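Local coordinates for effector protein Lem4 (lpg1101) (Legionella pneumophila subsp. pneumophila, PDB 6CGK) that acts as a membrane-associated protein tyrosine phosphatase, with this chain holding its magnesium-binding haloacid dehalogenase (HAD) domain, at residues A[190-193]-A[194-198]; A[74-77]-A[78-81]; A[137-140]-A[141-144]; A[160-163]-A[164-167]; A[101-104]-A[105-109]. The protein carries 1 engineered substitution. All blocks are in the same frame, centred on the assembly; numbering follows the deposited sequence.

Contact 1: A[190-193]-A[194-198]; sequences EYFK and EILTN
F192 swings its ring toward the later turn of the helix because CG is anti to the backbone N (chi1 -166°). L196 takes the other common helical setting, with CG beside its own backbone N (chi1 -66°). The two side chains meet one turn apart, and F192 CE2 touches L196 CD1 at 3.7 Å. The methyl comes to the ring at a slant, so the contact is plain apolar packing.

K193 and T197 meet through polar atoms. T197 OG1 donates to K193 O at 2.7 Å, while T197 N gives the same oxygen, K193 O, its helical bond at 2.8 Å. K193 O therefore carries two donors, with the hydroxyl standing 44° above the carbonyl plane. The aliphatic part of K193 runs alongside the threonine, with K193 CG 3.8 Å from T197 OG1. A second side-chain bond spans the last turn: N198 ND2 reaches E194 O at 2.6 Å. E194 O lies close to the plane of the N198 amide. Here the side-chain amide folds back onto the helix end.

E194 extends past Y191 and points the same way. E194 OE1 lies 4.0 Å from Y191 CD1. This OE1 is hydrogen-bonded to H179 NE2.

Y191 OH bonds to the backbone N of K187, and its ring stacks on H179 and meets W188 edge to face. Helix 188-198 thus packs Y191 and E194 against strand 150-154. F192 and I195 pack on helix 72-82.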
loop_
_atom_site.group_PDB
_atom_site.type_symbol
_atom_site.label_atom_id
_atom_site.label_comp_id
_atom_site.label_asym_id
_atom_site.label_seq_id
_atom_site.Cartn_x
_atom_site.Cartn_y
_atom_site.Cartn_z
ATOM N N GLU A 190 8.018 -14.055 2.535
ATOM C CA GLU A 190 8.202 -14.143 3.983
ATOM C C GLU A 190 7.171 -13.308 4.730
ATOM O O GLU A 190 6.713 -13.700 5.811
ATOM C CB GLU A 190 9.615 -13.710 4.356
ATOM C CG GLU A 190 10.652 -14.768 4.050
ATOM C CD GLU A 190 12.058 -14.337 4.418
ATOM O OE1 GLU A 190 12.986 -14.558 3.604
ATOM O OE2 GLU A 190 12.237 -13.776 5.521
ATOM N N TYR A 191 6.797 -12.150 4.182
ATOM C CA TYR A 191 5.786 -11.330 4.847
ATOM C C TYR A 191 4.424 -12.003 4.811
ATOM O O TYR A 191 3.637 -11.857 5.752
ATOM C CB TYR A 191 5.692 -9.938 4.216
ATOM C CG TYR A 191 7.020 -9.233 4.035
ATOM C CD1 TYR A 191 8.144 -9.614 4.761
ATOM C CD2 TYR A 191 7.160 -8.189 3.113
ATOM C CE1 TYR A 191 9.374 -8.973 4.572
ATOM C CE2 TYR A 191 8.377 -7.544 2.932
ATOM C CZ TYR A 191 9.475 -7.944 3.660
ATOM O OH TYR A 191 10.692 -7.317 3.465
ATOM N N PHE A 192 4.121 -12.734 3.735
ATOM C CA PHE A 192 2.886 -13.503 3.709
ATOM C C PHE A 192 2.903 -14.557 4.798
ATOM O O PHE A 192 1.899 -14.771 5.490
ATOM C CB PHE A 192 2.684 -14.142 2.335
ATOM C CG PHE A 192 1.302 -14.656 2.122
ATOM C CD1 PHE A 192 0.254 -13.784 1.895
ATOM C CD2 PHE A 192 1.036 -16.015 2.170
ATOM C CE1 PHE A 192 -1.034 -14.256 1.719
ATOM C CE2 PHE A 192 -0.245 -16.484 1.986
ATOM C CZ PHE A 192 -1.276 -15.595 1.751
ATOM N N LYS A 193 4.045 -15.216 4.981
ATOM C CA LYS A 193 4.153 -16.167 6.074
ATOM C C LYS A 193 3.920 -15.473 7.413
ATOM O O LYS A 193 3.259 -16.026 8.298
ATOM C CB LYS A 193 5.516 -16.861 6.026
ATOM C CG LYS A 193 5.723 -17.850 7.149
ATOM C CD LYS A 193 7.115 -18.431 7.123
ATOM C CE LYS A 193 7.380 -19.189 5.842
ATOM N NZ LYS A 193 8.384 -20.248 6.117
ATOM N N GLU A 194 4.424 -14.240 7.564
ATOM C CA GLU A 194 4.246 -13.505 8.816
ATOM C C GLU A 194 2.773 -13.199 9.080
ATOM O O GLU A 194 2.302 -13.320 10.219
ATOM C CB GLU A 194 5.060 -12.204 8.800
ATOM C CG GLU A 194 6.590 -12.366 8.751
ATOM C CD GLU A 194 7.341 -11.020 8.798
ATOM O OE1 GLU A 194 6.729 -9.963 8.494
ATOM O OE2 GLU A 194 8.549 -11.023 9.136
ATOM N N ILE A 195 2.028 -12.788 8.050
ATOM C CA ILE A 195 0.588 -12.598 8.226
ATOM C C ILE A 195 -0.055 -13.885 8.734
ATOM O O ILE A 195 -0.728 -13.901 9.769
ATOM C CB ILE A 195 -0.072 -12.139 6.918
ATOM C CG1 ILE A 195 0.421 -10.753 6.521
ATOM C CG2 ILE A 195 -1.577 -12.143 7.072
ATOM C CD1 ILE A 195 0.028 -10.369 5.093
ATOM N N LEU A 196 0.146 -14.988 8.010
ATOM C CA LEU A 196 -0.527 -16.235 8.367
ATOM C C LEU A 196 -0.104 -16.725 9.746
ATOM O O LEU A 196 -0.912 -17.306 10.483
ATOM C CB LEU A 196 -0.236 -17.313 7.319
ATOM C CG LEU A 196 -0.790 -17.110 5.912
ATOM C CD1 LEU A 196 -0.583 -18.382 5.099
ATOM C CD2 LEU A 196 -2.261 -16.751 5.962
ATOM N N THR A 197 1.170 -16.528 10.097
ATOM C CA THR A 197 1.669 -16.955 11.406
ATOM C C THR A 197 1.074 -16.140 12.548
ATOM O O THR A 197 0.988 -16.637 13.672
ATOM C CB THR A 197 3.198 -16.854 11.459
ATOM O OG1 THR A 197 3.775 -17.660 10.419
ATOM C CG2 THR A 197 3.710 -17.335 12.798
ATOM N N ASN A 198 0.668 -14.896 12.297
ATOM C CA ASN A 198 0.198 -14.015 13.356
ATOM C C ASN A 198 -1.296 -13.715 13.307
ATOM O O ASN A 198 -1.787 -12.987 14.168
ATOM C CB ASN A 198 0.973 -12.692 13.324
ATOM C CG ASN A 198 2.434 -12.865 13.675
ATOM O OD1 ASN A 198 2.806 -12.846 14.841
ATOM N ND2 ASN A 198 3.271 -13.032 12.663
#

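Contact 2: A[74-77]-A[78-81]; sequences AKNF and LQDV
A74 opens the turn by accepting the backbone N-H of L78 at its O. The side chain of L78 folds back over this carbonyl, and L78 CG comes to 3.3 Å from A74 O.

K75 comes next. Its CG is anti to the backbone N (chi1 170°), and the chain runs outward before bending at its last torsion (chi4 -61°). This bend turns NZ onto Q79, where K75 NZ donates to Q79 OE1 at 3.1 Å. The ammonium stands above the carbonyl plane of the Q79 amide, well away from the C=O direction. It is a surface bond between residues four apart, with no charge on the acceptor side. The backbone repeats the pairing, since Q79 N donates to K75 O at 2.9 Å. Helix 72-82 is one of the helices flanking the parallel sheet of the Rossmann-like HAD fold. It touches strand 89-93 through L78 and V81, and helix 188-198 through F77, D80 and V81.

N76 is partly exposed. N76 O takes the N-H of D80 N at 2.8 Å, and D80 CG lies 3.2 Å from N76 O. The N76 side-chain amide only approaches Q79, with N76 OD1 4.0 Å from Q79 NE2.

F77 is buried and closes the segment. V81 CG2 sits over one face of the F77 ring, 3.7 Å from the centroid and 15° off the normal, a CH-pi contact. The methyl, V81 CG2, is displaced toward F77 CZ, which it approaches at 3.6 Å. W188 and I195 of helix 188-198 also pack on F77.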
loop_
_atom_site.group_PDB
_atom_site.type_symbol
_atom_site.label_atom_id
_atom_site.label_comp_id
_atom_site.label_asym_id
_atom_site.label_seq_id
_atom_site.Cartn_x
_atom_site.Cartn_y
_atom_site.Cartn_z
ATOM N N ALA A 74 5.511 -8.236 -5.521
ATOM C CA ALA A 74 4.541 -7.383 -4.838
ATOM C C ALA A 74 3.149 -7.608 -5.401
ATOM O O ALA A 74 2.159 -7.587 -4.668
ATOM C CB ALA A 74 4.944 -5.903 -4.977
ATOM N N LYS A 75 3.061 -7.808 -6.713
ATOM C CA LYS A 75 1.795 -8.142 -7.341
ATOM C C LYS A 75 1.213 -9.400 -6.730
ATOM O O LYS A 75 0.048 -9.429 -6.323
ATOM C CB LYS A 75 2.011 -8.338 -8.840
ATOM C CG LYS A 75 0.844 -8.917 -9.580
ATOM C CD LYS A 75 1.277 -9.196 -11.026
ATOM C CE LYS A 75 0.114 -9.373 -11.995
ATOM N NZ LYS A 75 -0.768 -10.511 -11.651
ATOM N N ASN A 76 2.017 -10.463 -6.670
ATOM C CA ASN A 76 1.531 -11.720 -6.102
ATOM C C ASN A 76 1.121 -11.540 -4.646
ATOM O O ASN A 76 0.097 -12.078 -4.210
ATOM C CB ASN A 76 2.600 -12.795 -6.221
ATOM C CG ASN A 76 2.808 -13.246 -7.638
ATOM O OD1 ASN A 76 1.949 -13.056 -8.502
ATOM N ND2 ASN A 76 3.952 -13.857 -7.890
ATOM N N PHE A 77 1.902 -10.770 -3.882
ATOM C CA PHE A 77 1.555 -10.498 -2.488
ATOM C C PHE A 77 0.196 -9.814 -2.383
ATOM O O PHE A 77 -0.667 -10.237 -1.606
ATOM C CB PHE A 77 2.653 -9.650 -1.837
ATOM C CG PHE A 77 2.371 -9.252 -0.409
ATOM C CD1 PHE A 77 2.694 -10.103 0.638
ATOM C CD2 PHE A 77 1.801 -8.030 -0.114
ATOM C CE1 PHE A 77 2.441 -9.751 1.954
ATOM C CE2 PHE A 77 1.548 -7.655 1.204
ATOM C CZ PHE A 77 1.869 -8.523 2.246
ATOM N N LEU A 78 -0.019 -8.753 -3.170
ATOM C CA LEU A 78 -1.297 -8.049 -3.099
ATOM C C LEU A 78 -2.446 -8.960 -3.491
ATOM O O LEU A 78 -3.516 -8.932 -2.867
ATOM C CB LEU A 78 -1.280 -6.814 -3.990
ATOM C CG LEU A 78 -0.322 -5.722 -3.533
ATOM C CD1 LEU A 78 0.001 -4.700 -4.660
ATOM C CD2 LEU A 78 -0.938 -5.060 -2.275
ATOM N N GLN A 79 -2.246 -9.771 -4.528
ATOM C CA GLN A 79 -3.302 -10.673 -4.943
ATOM C C GLN A 79 -3.575 -11.722 -3.875
ATOM O O GLN A 79 -4.735 -12.067 -3.629
ATOM C CB GLN A 79 -2.929 -11.317 -6.271
ATOM C CG GLN A 79 -2.976 -10.338 -7.417
ATOM C CD GLN A 79 -2.728 -10.980 -8.754
ATOM O OE1 GLN A 79 -3.274 -10.540 -9.762
ATOM N NE2 GLN A 79 -1.875 -11.999 -8.785
ATOM N N ASP A 80 -2.523 -12.233 -3.223
ATOM C CA ASP A 80 -2.722 -13.231 -2.172
ATOM C C ASP A 80 -3.410 -12.625 -0.957
ATOM O O ASP A 80 -4.309 -13.251 -0.370
ATOM C CB ASP A 80 -1.391 -13.848 -1.739
ATOM C CG ASP A 80 -0.810 -14.812 -2.768
ATOM O OD1 ASP A 80 -1.549 -15.343 -3.642
ATOM O OD2 ASP A 80 0.415 -15.042 -2.680
ATOM N N VAL A 81 -2.965 -11.439 -0.524
ATOM C CA VAL A 81 -3.537 -10.838 0.683
ATOM C C VAL A 81 -4.965 -10.372 0.417
ATOM O O VAL A 81 -5.807 -10.406 1.314
ATOM C CB VAL A 81 -2.643 -9.682 1.192
ATOM C CG1 VAL A 81 -3.309 -8.968 2.382
ATOM C CG2 VAL A 81 -1.284 -10.203 1.618
#

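Contact 3: A[137-140]-A[141-144]; sequences VSHE and EKPE
K142 folds back on H139 at the end of helix 132-140. K142 CB lies 3.4 Å from H139 O, and CG stays just as near that carbonyl. K142 CD then reaches the imidazole, 3.6 Å from H139 ND1 and only a little farther from CE1. The methylene comes in obliquely. Beyond CD the lysine bends twice, at chi3 (110°) and at chi4, and turns toward E144. There K142 NZ makes a salt bridge to E144 OE2 at 3.2 Å, on the syn side of the carboxylate. The methylenes thus pack the loop on H139, and the salt bridge is within the loop, which leads on to strand 150-154.

The backbone helps in the same turn. K142 N donates to H139 O at 3.1 Å, from well above the carbonyl plane. E141 N bonds to V137 O, with a weak second bond to S138 O. E141 runs alongside V137, and E141 OE2 comes to 3.4 Å from V137 CG1.

The E140 carboxylate is buried. It pairs with R172 and R150 and also meets Y21. The chemistry of the contact is mixed. The lysine offers apolar methylenes to the histidine ring, and its charge is paired with E144. The ring's own polar atom on that side, H139 ND1, is engaged by the hydroxyl of Y118 on the edge strand.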
loop_
_atom_site.group_PDB
_atom_site.type_symbol
_atom_site.label_atom_id
_atom_site.label_comp_id
_atom_site.label_asym_id
_atom_site.label_seq_id
_atom_site.Cartn_x
_atom_site.Cartn_y
_atom_site.Cartn_z
ATOM N N VAL A 137 -2.322 7.475 12.246
ATOM C CA VAL A 137 -3.080 7.823 13.443
ATOM C C VAL A 137 -4.558 7.936 13.107
ATOM O O VAL A 137 -5.415 7.380 13.805
ATOM C CB VAL A 137 -2.540 9.118 14.071
ATOM C CG1 VAL A 137 -3.496 9.604 15.154
ATOM C CG2 VAL A 137 -1.138 8.880 14.631
ATOM N N SER A 138 -4.877 8.623 12.005
ATOM C CA SER A 138 -6.272 8.773 11.599
ATOM C C SER A 138 -6.907 7.425 11.299
ATOM O O SER A 138 -8.068 7.182 11.662
ATOM C CB SER A 138 -6.383 9.673 10.376
ATOM O OG SER A 138 -6.003 11.006 10.713
ATOM N N HIS A 139 -6.173 6.546 10.617
ATOM C CA HIS A 139 -6.753 5.248 10.300
ATOM C C HIS A 139 -7.007 4.437 11.559
ATOM O O HIS A 139 -8.079 3.831 11.704
ATOM C CB HIS A 139 -5.873 4.449 9.353
ATOM C CG HIS A 139 -6.607 3.304 8.738
ATOM N ND1 HIS A 139 -7.550 3.486 7.749
ATOM C CD2 HIS A 139 -6.640 1.990 9.054
ATOM C CE1 HIS A 139 -8.094 2.322 7.445
ATOM N NE2 HIS A 139 -7.565 1.399 8.228
ATOM N N GLU A 140 -6.041 4.404 12.483
ATOM C CA GLU A 140 -6.245 3.629 13.711
ATOM C C GLU A 140 -7.419 4.154 14.521
ATOM O O GLU A 140 -8.060 3.392 15.262
ATOM C CB GLU A 140 -4.968 3.635 14.559
ATOM C CG GLU A 140 -3.803 2.878 13.893
ATOM C CD GLU A 140 -4.092 1.374 13.718
ATOM O OE1 GLU A 140 -4.856 0.783 14.525
ATOM O OE2 GLU A 140 -3.538 0.780 12.772
ATOM N N GLU A 141 -7.729 5.437 14.391
ATOM C CA GLU A 141 -8.803 6.022 15.181
ATOM C C GLU A 141 -10.185 5.770 14.594
ATOM O O GLU A 141 -11.178 6.080 15.257
ATOM C CB GLU A 141 -8.555 7.520 15.357
ATOM C CG GLU A 141 -7.445 7.793 16.344
ATOM C CD GLU A 141 -7.114 9.272 16.484
ATOM O OE1 GLU A 141 -7.761 10.094 15.809
ATOM O OE2 GLU A 141 -6.197 9.602 17.259
ATOM N N LYS A 142 -10.275 5.195 13.395
ATOM C CA LYS A 142 -11.577 4.807 12.863
ATOM C C LYS A 142 -12.235 3.808 13.818
ATOM O O LYS A 142 -11.549 2.959 14.397
ATOM C CB LYS A 142 -11.429 4.203 11.466
ATOM C CG LYS A 142 -10.897 5.200 10.430
ATOM C CD LYS A 142 -10.768 4.526 9.058
ATOM C CE LYS A 142 -11.808 5.051 8.088
ATOM N NZ LYS A 142 -12.283 3.955 7.201
ATOM N N PRO A 143 -13.552 3.886 14.020
ATOM C CA PRO A 143 -14.176 3.056 15.061
ATOM C C PRO A 143 -14.133 1.557 14.786
ATOM O O PRO A 143 -14.303 0.769 15.733
ATOM C CB PRO A 143 -15.621 3.576 15.101
ATOM C CG PRO A 143 -15.868 4.052 13.728
ATOM C CD PRO A 143 -14.556 4.650 13.263
ATOM N N GLU A 144 -13.950 1.132 13.550
ATOM C CA GLU A 144 -13.888 -0.297 13.289
ATOM C C GLU A 144 -12.510 -0.899 13.559
ATOM O O GLU A 144 -12.385 -2.127 13.628
ATOM C CB GLU A 144 -14.308 -0.580 11.846
ATOM C CG GLU A 144 -13.340 -0.025 10.800
ATOM C CD GLU A 144 -13.750 1.327 10.235
ATOM O OE1 GLU A 144 -14.430 2.103 10.933
ATOM O OE2 GLU A 144 -13.388 1.612 9.069
#

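Contact 4: A[160-163]-A[164-167]; sequences GEEM and CNGL
G160 O accepts C164 N at 2.9 Å along a nearly straight N-H (174°), and the N-H groups of N165, G166 and L167 continue the same i to i+4 ladder. This is the helix of a beta-alpha-beta unit, strand 150-154 to helix 157-169 to strand 176-180, in the Rossmann-like core of the HAD fold.

The shortest rung is N165 N to E161 O, at 2.6 Å. N165 leans back over that carbonyl. Its first torsion sets CG beside the backbone N (chi1 -73°), and with the second torsion near zero N165 OD1 lies 3.0 Å from E161 O. Both atoms are acceptors, so this is not a bond.

C164 points SG back along the helix, and C164 SG lies 3.4 Å from G160 O. The C164 side chain also touches F178 of strand 176-180. At G166 the helix shows only backbone, and G166 N donates to E162 O at 3.1 Å.

M163 and L167 face the sheet. L167 CG stays 3.9 Å from M163 O, and its N donates to that oxygen. Both touch I152. The M163 side chain bends at its last torsion and comes within about 3 Å of that of D154, at their nearest atoms. D154 binds magnesium in another structure of this protein, so M163 packs beside the metal site without being a ligand.

N165 also packs on Y133 of helix 132-140. E162 and N165 approach with flat groups steeply inclined, their carboxylate and amide planes 76° apart. Their side chains come closest at E162 OE1 and N165 ND2, 3.8 Å apart, and no hydrogen bond is assigned.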
loop_
_atom_site.group_PDB
_atom_site.type_symbol
_atom_site.label_atom_id
_atom_site.label_comp_id
_atom_site.label_asym_id
_atom_site.label_seq_id
_atom_site.Cartn_x
_atom_site.Cartn_y
_atom_site.Cartn_z
ATOM N N GLY A 160 9.039 5.093 6.999
ATOM C CA GLY A 160 8.596 3.888 7.665
ATOM C C GLY A 160 8.434 4.108 9.152
ATOM O O GLY A 160 7.443 3.680 9.751
ATOM N N GLU A 161 9.394 4.811 9.759
ATOM C CA GLU A 161 9.286 5.142 11.170
ATOM C C GLU A 161 8.140 6.103 11.422
ATOM O O GLU A 161 7.522 6.053 12.488
ATOM C CB GLU A 161 10.612 5.711 11.658
ATOM C CG GLU A 161 11.685 4.653 11.638
ATOM C CD GLU A 161 13.028 5.169 12.068
ATOM O OE1 GLU A 161 13.223 6.408 12.079
ATOM O OE2 GLU A 161 13.889 4.325 12.394
ATOM N N GLU A 162 7.827 6.968 10.453
ATOM C CA GLU A 162 6.656 7.822 10.601
ATOM C C GLU A 162 5.388 6.992 10.757
ATOM O O GLU A 162 4.532 7.316 11.588
ATOM C CB GLU A 162 6.523 8.761 9.410
ATOM C CG GLU A 162 7.497 9.911 9.424
ATOM C CD GLU A 162 7.329 10.762 10.674
ATOM O OE1 GLU A 162 7.802 10.336 11.754
ATOM O OE2 GLU A 162 6.703 11.843 10.584
ATOM N N MET A 163 5.231 5.938 9.950
ATOM C CA MET A 163 4.060 5.074 10.111
ATOM C C MET A 163 4.139 4.276 11.411
ATOM O O MET A 163 3.140 4.163 12.136
ATOM C CB MET A 163 3.902 4.151 8.896
ATOM C CG MET A 163 3.531 4.894 7.595
ATOM S SD MET A 163 3.082 3.818 6.235
ATOM C CE MET A 163 4.691 3.222 5.735
ATOM N N CYS A 164 5.320 3.744 11.743
ATOM C CA CYS A 164 5.508 3.112 13.053
ATOM C C CYS A 164 5.178 4.069 14.196
ATOM O O CYS A 164 4.533 3.680 15.173
ATOM C CB CYS A 164 6.943 2.623 13.217
ATOM S SG CYS A 164 7.432 1.292 12.171
ATOM N N ASN A 165 5.666 5.316 14.124
ATOM C CA ASN A 165 5.377 6.262 15.199
ATOM C C ASN A 165 3.882 6.505 15.346
ATOM O O ASN A 165 3.392 6.694 16.453
ATOM C CB ASN A 165 6.098 7.582 14.948
ATOM C CG ASN A 165 7.587 7.486 15.182
ATOM O OD1 ASN A 165 8.128 6.407 15.432
ATOM N ND2 ASN A 165 8.262 8.621 15.094
ATOM N N GLY A 166 3.136 6.488 14.244
ATOM C CA GLY A 166 1.686 6.607 14.339
ATOM C C GLY A 166 1.024 5.473 15.104
ATOM O O GLY A 166 0.097 5.707 15.884
ATOM N N LEU A 167 1.460 4.225 14.876
ATOM C CA LEU A 167 0.958 3.114 15.691
ATOM C C LEU A 167 1.299 3.305 17.158
ATOM O O LEU A 167 0.484 3.004 18.044
ATOM C CB LEU A 167 1.539 1.777 15.239
ATOM C CG LEU A 167 1.153 1.232 13.886
ATOM C CD1 LEU A 167 1.850 -0.112 13.711
ATOM C CD2 LEU A 167 -0.349 1.096 13.786
#

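Contact 5: A[101-104]-A[105-109]; sequences IKAL and LEFEN
F107 lays its ring against the turn before it. A103 O sits over one face, 3.0 Å from F107 CG and displaced toward that side of the ring. The same carbonyl, A103 O, accepts F107 N at 2.8 Å. The first torsion puts CG beside the backbone N (chi1 -63°), over that carbonyl. Two apolar groups meet the far part of the F107 ring: A103 CB at 3.9 Å from F107 CZ, and L104 CD1 at 3.9 Å from F107 CE2.

On another side of the helix I101 and L105 point the same way. I101 CG2 touches L105 CD1 at 3.9 Å, and L105 CG lies 3.3 Å from I101 O.

The stretch ends helix 98-107, the connection between strands 89-93 and 116-118 in a beta-alpha-beta unit of the HAD fold. The close is a Schellman motif. N109 adopts positive phi (60°) as the C-prime residue. N109 N donates to E106 O at 3.0 Å, and I110 N bonds to L105 O.

The polar ends are taken up by neighbouring parts of the domain. E106 extends past K102 O, with E106 CG 3.2 Å from K102 O. Its carboxylate makes a salt bridge to R54 and a hydrogen bond to H112. K102 extends to a salt bridge with E98. E108 bonds to Y61 through OE2, and the ring of Y61 also meets F107. Beyond these, M55 and K58 pack on F107, while L78 of helix 72-82 packs on L105.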
loop_
_atom_site.group_PDB
_atom_site.type_symbol
_atom_site.label_atom_id
_atom_site.label_comp_id
_atom_site.label_asym_id
_atom_site.label_seq_id
_atom_site.Cartn_x
_atom_site.Cartn_y
_atom_site.Cartn_z
ATOM N N ILE A 101 -1.705 5.419 -8.691
ATOM C CA ILE A 101 -1.733 4.170 -7.939
ATOM C C ILE A 101 -2.801 3.244 -8.492
ATOM O O ILE A 101 -2.527 2.074 -8.766
ATOM C CB ILE A 101 -1.919 4.454 -6.441
ATOM C CG1 ILE A 101 -0.702 5.234 -5.951
ATOM C CG2 ILE A 101 -2.199 3.104 -5.692
ATOM C CD1 ILE A 101 -0.857 5.827 -4.486
ATOM N N LYS A 102 -4.032 3.744 -8.673
ATOM C CA LYS A 102 -5.090 2.889 -9.227
ATOM C C LYS A 102 -4.727 2.380 -10.610
ATOM O O LYS A 102 -5.009 1.224 -10.950
ATOM C CB LYS A 102 -6.427 3.638 -9.300
ATOM C CG LYS A 102 -7.035 3.940 -7.918
ATOM C CD LYS A 102 -8.375 4.645 -8.059
ATOM C CE LYS A 102 -9.087 4.806 -6.726
ATOM N NZ LYS A 102 -10.333 5.593 -6.945
ATOM N N ALA A 103 -4.135 3.248 -11.446
ATOM C CA ALA A 103 -3.772 2.826 -12.786
ATOM C C ALA A 103 -2.805 1.654 -12.746
ATOM O O ALA A 103 -2.952 0.682 -13.489
ATOM C CB ALA A 103 -3.148 4.018 -13.555
ATOM N N LEU A 104 -1.753 1.753 -11.932
ATOM C CA LEU A 104 -0.763 0.671 -11.934
ATOM C C LEU A 104 -1.376 -0.625 -11.401
ATOM O O LEU A 104 -1.136 -1.704 -11.955
ATOM C CB LEU A 104 0.462 1.054 -11.090
ATOM C CG LEU A 104 1.542 1.693 -11.996
ATOM C CD1 LEU A 104 1.009 2.916 -12.714
ATOM C CD2 LEU A 104 2.784 2.044 -11.191
ATOM N N LEU A 105 -2.158 -0.545 -10.327
ATOM C CA LEU A 105 -2.890 -1.737 -9.881
ATOM C C LEU A 105 -3.731 -2.324 -11.017
ATOM O O LEU A 105 -3.741 -3.547 -11.244
ATOM C CB LEU A 105 -3.756 -1.373 -8.687
ATOM C CG LEU A 105 -2.952 -0.940 -7.444
ATOM C CD1 LEU A 105 -3.868 -0.318 -6.366
ATOM C CD2 LEU A 105 -2.151 -2.116 -6.870
ATOM N N GLU A 106 -4.477 -1.477 -11.725
ATOM C CA GLU A 106 -5.302 -1.968 -12.832
ATOM C C GLU A 106 -4.474 -2.585 -13.956
ATOM O O GLU A 106 -4.865 -3.602 -14.538
ATOM C CB GLU A 106 -6.186 -0.841 -13.361
ATOM C CG GLU A 106 -7.294 -0.506 -12.366
ATOM C CD GLU A 106 -7.849 0.887 -12.507
ATOM O OE1 GLU A 106 -7.387 1.646 -13.408
ATOM O OE2 GLU A 106 -8.737 1.222 -11.689
ATOM N N PHE A 107 -3.352 -1.952 -14.318
ATOM C CA PHE A 107 -2.477 -2.495 -15.346
ATOM C C PHE A 107 -2.013 -3.897 -15.008
ATOM O O PHE A 107 -1.717 -4.682 -15.908
ATOM C CB PHE A 107 -1.223 -1.612 -15.521
ATOM C CG PHE A 107 -1.482 -0.198 -15.998
ATOM C CD1 PHE A 107 -2.615 0.145 -16.721
ATOM C CD2 PHE A 107 -0.556 0.791 -15.697
ATOM C CE1 PHE A 107 -2.809 1.482 -17.166
ATOM C CE2 PHE A 107 -0.722 2.125 -16.155
ATOM C CZ PHE A 107 -1.861 2.465 -16.860
ATOM N N GLU A 108 -1.860 -4.198 -13.716
ATOM C CA GLU A 108 -1.407 -5.503 -13.267
ATOM C C GLU A 108 -2.562 -6.428 -12.898
ATOM O O GLU A 108 -2.324 -7.525 -12.373
ATOM C CB GLU A 108 -0.472 -5.327 -12.065
ATOM C CG GLU A 108 0.716 -4.424 -12.367
ATOM C CD GLU A 108 1.797 -5.138 -13.128
ATOM O OE1 GLU A 108 1.708 -6.376 -13.188
ATOM O OE2 GLU A 108 2.728 -4.485 -13.674
ATOM N N ASN A 109 -3.803 -6.013 -13.151
ATOM C CA ASN A 109 -4.982 -6.851 -12.900
ATOM C C ASN A 109 -5.081 -7.217 -11.419
ATOM O O ASN A 109 -5.449 -8.347 -11.057
ATOM C CB ASN A 109 -4.988 -8.094 -13.799
ATOM C CG ASN A 109 -6.379 -8.697 -13.960
ATOM O OD1 ASN A 109 -7.398 -8.018 -13.799
ATOM N ND2 ASN A 109 -6.421 -9.963 -14.306
#

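Contacts 1 and 2 touch as helix against helix: F192 CE1 lies 3.5 Å from D80 CB, and I195 CD1 3.7 Å from V81 CG2. Contact 2 also meets contact 5, where K75 CE is 3.1 Å from E108 O. Contacts 3 and 4 form a second pair, with E140 OE2 3.4 Å from L167 CD2. Contacts 2 and 4 lie on opposite sides of the chain's centre, their centres 23 Å apart. The magnesium is bound by D25, D155 and the engineered N23. The side chain of M163 is about 8 Å from the magnesium ion. The side chain of I101 is about 10 Å from the magnesium ion and about 6 Å from the bound phosphate.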